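Local coordinates for protein nucleotide pyrophosphohydrolase (Bacillus cereus, PDB 5IE9) that probably hydrolyses nucleoside triphosphates to monophosphate and pyrophosphate, as a manganese-binding MazG-family pyrophosphohydrolase assembled from four chains, at residues A42-V45 with N46-G50. Sequence-based numbering, arbitrary orientation.
Sequences AREV and NHYYG
E44 reaches along the helix surface to Y48, one turn further on, and runs side by side with it. Its chain bends at chi2, which brings OE2 to 3.8 Å from CE2 of Y48; CG of E44 also meets CE2. The carboxylate and ring planes are 58° apart. The same carboxylate lies alongside H47, its plane turned 48° from the imidazole. OE2 of E44 and ND1 of H47 stand 4.1 Å apart, so a protonated imidazole, if present, would probably feel the negative charge without a direct bond. H47 also presents ND1 to one face of the Y48 ring, displaced toward its rim, so these three side chains form one cluster. The other carboxylate oxygen serves R43: NH1 of R43 is 2.7 Å from OE1 of E44, a salt bridge whose hydrogen bond is weak because it is strongly bent.

The tyrosines repeat one arrangement. In each, CG is anti to the carbonyl carbon, and the ring edge comes beside the carbonyl oxygen four residues back: CD2 of Y48 is 3.3 Å from O of E44, and CD2 of Y49 is 3.6 Å from O of V45. Both oxygens also accept backbone hydrogen bonds. The last i to i+4 bond between the two segments, from N of Y49 to O of V45, is 2.8 Å long but bent to 137°, and G50 then leaves helical geometry.

V45 and Y49 pack on I63 of helix 62-80, while P27 and L81 of a second subunit cover them too. The side chain of R43 lies about 6 Å from the manganese ion bound by E37 and E66. This is the C-terminal end of helix 27-49, just beyond the metal site in the all-helical MazG fold.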
ATOM      1  N   ALA C  42      -3.370  -4.475   6.834  1.00 57.28           N
ATOM      2  CA  ALA C  42      -4.057  -5.294   5.816  1.00 58.46           C
ATOM      3  C   ALA C  42      -4.121  -6.766   6.203  1.00 62.14           C
ATOM      4  O   ALA C  42      -5.203  -7.367   6.151  1.00 62.46           O
ATOM      5  CB  ALA C  42      -3.404  -5.136   4.449  1.00 58.58           C
ATOM      6  N   ARG C  43      -2.964  -7.317   6.603  1.00 65.33           N
ATOM      7  CA  ARG C  43      -2.847  -8.671   7.136  1.00 70.35           C
ATOM      8  C   ARG C  43      -3.889  -8.916   8.223  1.00 72.74           C
ATOM      9  O   ARG C  43      -4.578  -9.936   8.198  1.00 75.63           O
ATOM     10  CB  ARG C  43      -1.449  -8.910   7.722  1.00 74.47           C
ATOM     11  CG  ARG C  43      -1.158 -10.366   8.078  1.00 80.33           C
ATOM     12  CD  ARG C  43      -0.743 -10.546   9.531  1.00 86.04           C
ATOM     13  NE  ARG C  43       0.646 -10.166   9.807  1.00 89.35           N
ATOM     14  CZ  ARG C  43       1.031  -9.068  10.463  1.00 89.20           C
ATOM     15  NH1 ARG C  43       0.143  -8.194  10.930  1.00 87.12           N
ATOM     16  NH2 ARG C  43       2.324  -8.837  10.653  1.00 91.44           N
ATOM     17  N   GLU C  44      -4.006  -7.969   9.158  1.00 72.53           N
ATOM     18  CA  GLU C  44      -4.840  -8.151  10.338  1.00 75.40           C
ATOM     19  C   GLU C  44      -6.334  -7.986  10.037  1.00 73.38           C
ATOM     20  O   GLU C  44      -7.152  -8.754  10.546  1.00 75.91           O
ATOM     21  CB  GLU C  44      -4.361  -7.254  11.483  1.00 78.12           C
ATOM     22  CG  GLU C  44      -4.206  -7.977  12.823  1.00 86.18           C
ATOM     23  CD  GLU C  44      -3.216  -9.144  12.786  1.00 91.07           C
ATOM     24  OE1 GLU C  44      -2.094  -8.977  12.257  1.00 91.61           O
ATOM     25  OE2 GLU C  44      -3.552 -10.239  13.291  1.00 95.67           O
ATOM     26  N   VAL C  45      -6.679  -7.009   9.197  1.00 69.82           N
ATOM     27  CA  VAL C  45      -8.050  -6.840   8.679  1.00 68.44           C
ATOM     28  C   VAL C  45      -8.499  -8.107   7.934  1.00 70.03           C
ATOM     29  O   VAL C  45      -9.598  -8.601   8.168  1.00 71.98           O
ATOM     30  CB  VAL C  45      -8.184  -5.577   7.787  1.00 64.95           C
ATOM     31  CG1 VAL C  45      -9.529  -5.519   7.071  1.00 63.51           C
ATOM     32  CG2 VAL C  45      -7.982  -4.316   8.614  1.00 64.74           C
ATOM     33  N   ASN C  46      -7.639  -8.633   7.064  1.00 70.42           N
ATOM     34  CA  ASN C  46      -7.901  -9.905   6.383  1.00 73.56           C
ATOM     35  C   ASN C  46      -8.097 -11.098   7.339  1.00 77.92           C
ATOM     36  O   ASN C  46      -9.012 -11.895   7.147  1.00 79.28           O
ATOM     37  CB  ASN C  46      -6.794 -10.201   5.366  1.00 73.67           C
ATOM     38  CG  ASN C  46      -7.303 -10.894   4.106  1.00 74.86           C
ATOM     39  OD1 ASN C  46      -6.504 -11.415   3.331  1.00 79.20           O
ATOM     40  ND2 ASN C  46      -8.615 -10.893   3.885  1.00 73.27           N
ATOM     41  N   HIS C  47      -7.249 -11.197   8.366  1.00 81.05           N
ATOM     42  CA  HIS C  47      -7.309 -12.265   9.376  1.00 86.49           C
ATOM     43  C   HIS C  47      -8.658 -12.287  10.113  1.00 87.97           C
ATOM     44  O   HIS C  47      -9.273 -13.345  10.251  1.00 90.79           O
ATOM     45  CB  HIS C  47      -6.128 -12.131  10.359  1.00 90.44           C
ATOM     46  CG  HIS C  47      -6.067 -13.205  11.406  1.00 98.64           C
ATOM     47  ND1 HIS C  47      -6.523 -13.019  12.695  1.00102.30           N
ATOM     48  CD2 HIS C  47      -5.592 -14.475  11.357  1.00103.49           C
ATOM     49  CE1 HIS C  47      -6.340 -14.128  13.391  1.00108.62           C
ATOM     50  NE2 HIS C  47      -5.776 -15.027  12.603  1.00108.92           N
ATOM     51  N   TYR C  48      -9.122 -11.116  10.545  1.00 86.72           N
ATOM     52  CA  TYR C  48     -10.339 -10.995  11.352  1.00 89.11           C
ATOM     53  C   TYR C  48     -11.644 -10.792  10.563  1.00 86.65           C
ATOM     54  O   TYR C  48     -12.725 -11.103  11.074  1.00 89.34           O
ATOM     55  CB  TYR C  48     -10.178  -9.865  12.373  1.00 90.84           C
ATOM     56  CG  TYR C  48      -9.281 -10.185  13.548  1.00 96.89           C
ATOM     57  CD1 TYR C  48      -9.773 -10.896  14.659  1.00103.82           C
ATOM     58  CD2 TYR C  48      -7.944  -9.761  13.568  1.00 95.97           C
ATOM     59  CE1 TYR C  48      -8.957 -11.186  15.749  1.00109.52           C
ATOM     60  CE2 TYR C  48      -7.119 -10.043  14.654  1.00102.27           C
ATOM     61  CZ  TYR C  48      -7.628 -10.756  15.740  1.00109.08           C
ATOM     62  OH  TYR C  48      -6.821 -11.040  16.817  1.00114.87           O
ATOM     63  N   TYR C  49     -11.546 -10.270   9.338  1.00 82.15           N
ATOM     64  CA  TYR C  49     -12.732  -9.902   8.535  1.00 80.20           C
ATOM     65  C   TYR C  49     -12.755 -10.482   7.104  1.00 79.67           C
ATOM     66  O   TYR C  49     -13.722 -10.273   6.353  1.00 79.05           O
ATOM     67  CB  TYR C  49     -12.933  -8.373   8.548  1.00 77.02           C
ATOM     68  CG  TYR C  49     -13.008  -7.814   9.963  1.00 80.33           C
ATOM     69  CD1 TYR C  49     -14.184  -7.932  10.730  1.00 83.14           C
ATOM     70  CD2 TYR C  49     -11.894  -7.200  10.555  1.00 79.54           C
ATOM     71  CE1 TYR C  49     -14.244  -7.443  12.030  1.00 86.03           C
ATOM     72  CE2 TYR C  49     -11.949  -6.709  11.856  1.00 82.04           C
ATOM     73  CZ  TYR C  49     -13.120  -6.835  12.585  1.00 85.75           C
ATOM     74  OH  TYR C  49     -13.169  -6.347  13.866  1.00 89.90           O
ATOM     75  N   GLY C  50     -11.709 -11.236   6.756  1.00 97.21           N
ATOM     76  CA  GLY C  50     -11.557 -11.825   5.426  1.00 99.93           C
ATOM     77  C   GLY C  50     -12.260 -13.153   5.232  1.00105.30           C
ATOM     78  O   GLY C  50     -13.398 -13.327   5.670  1.00107.48           O
TER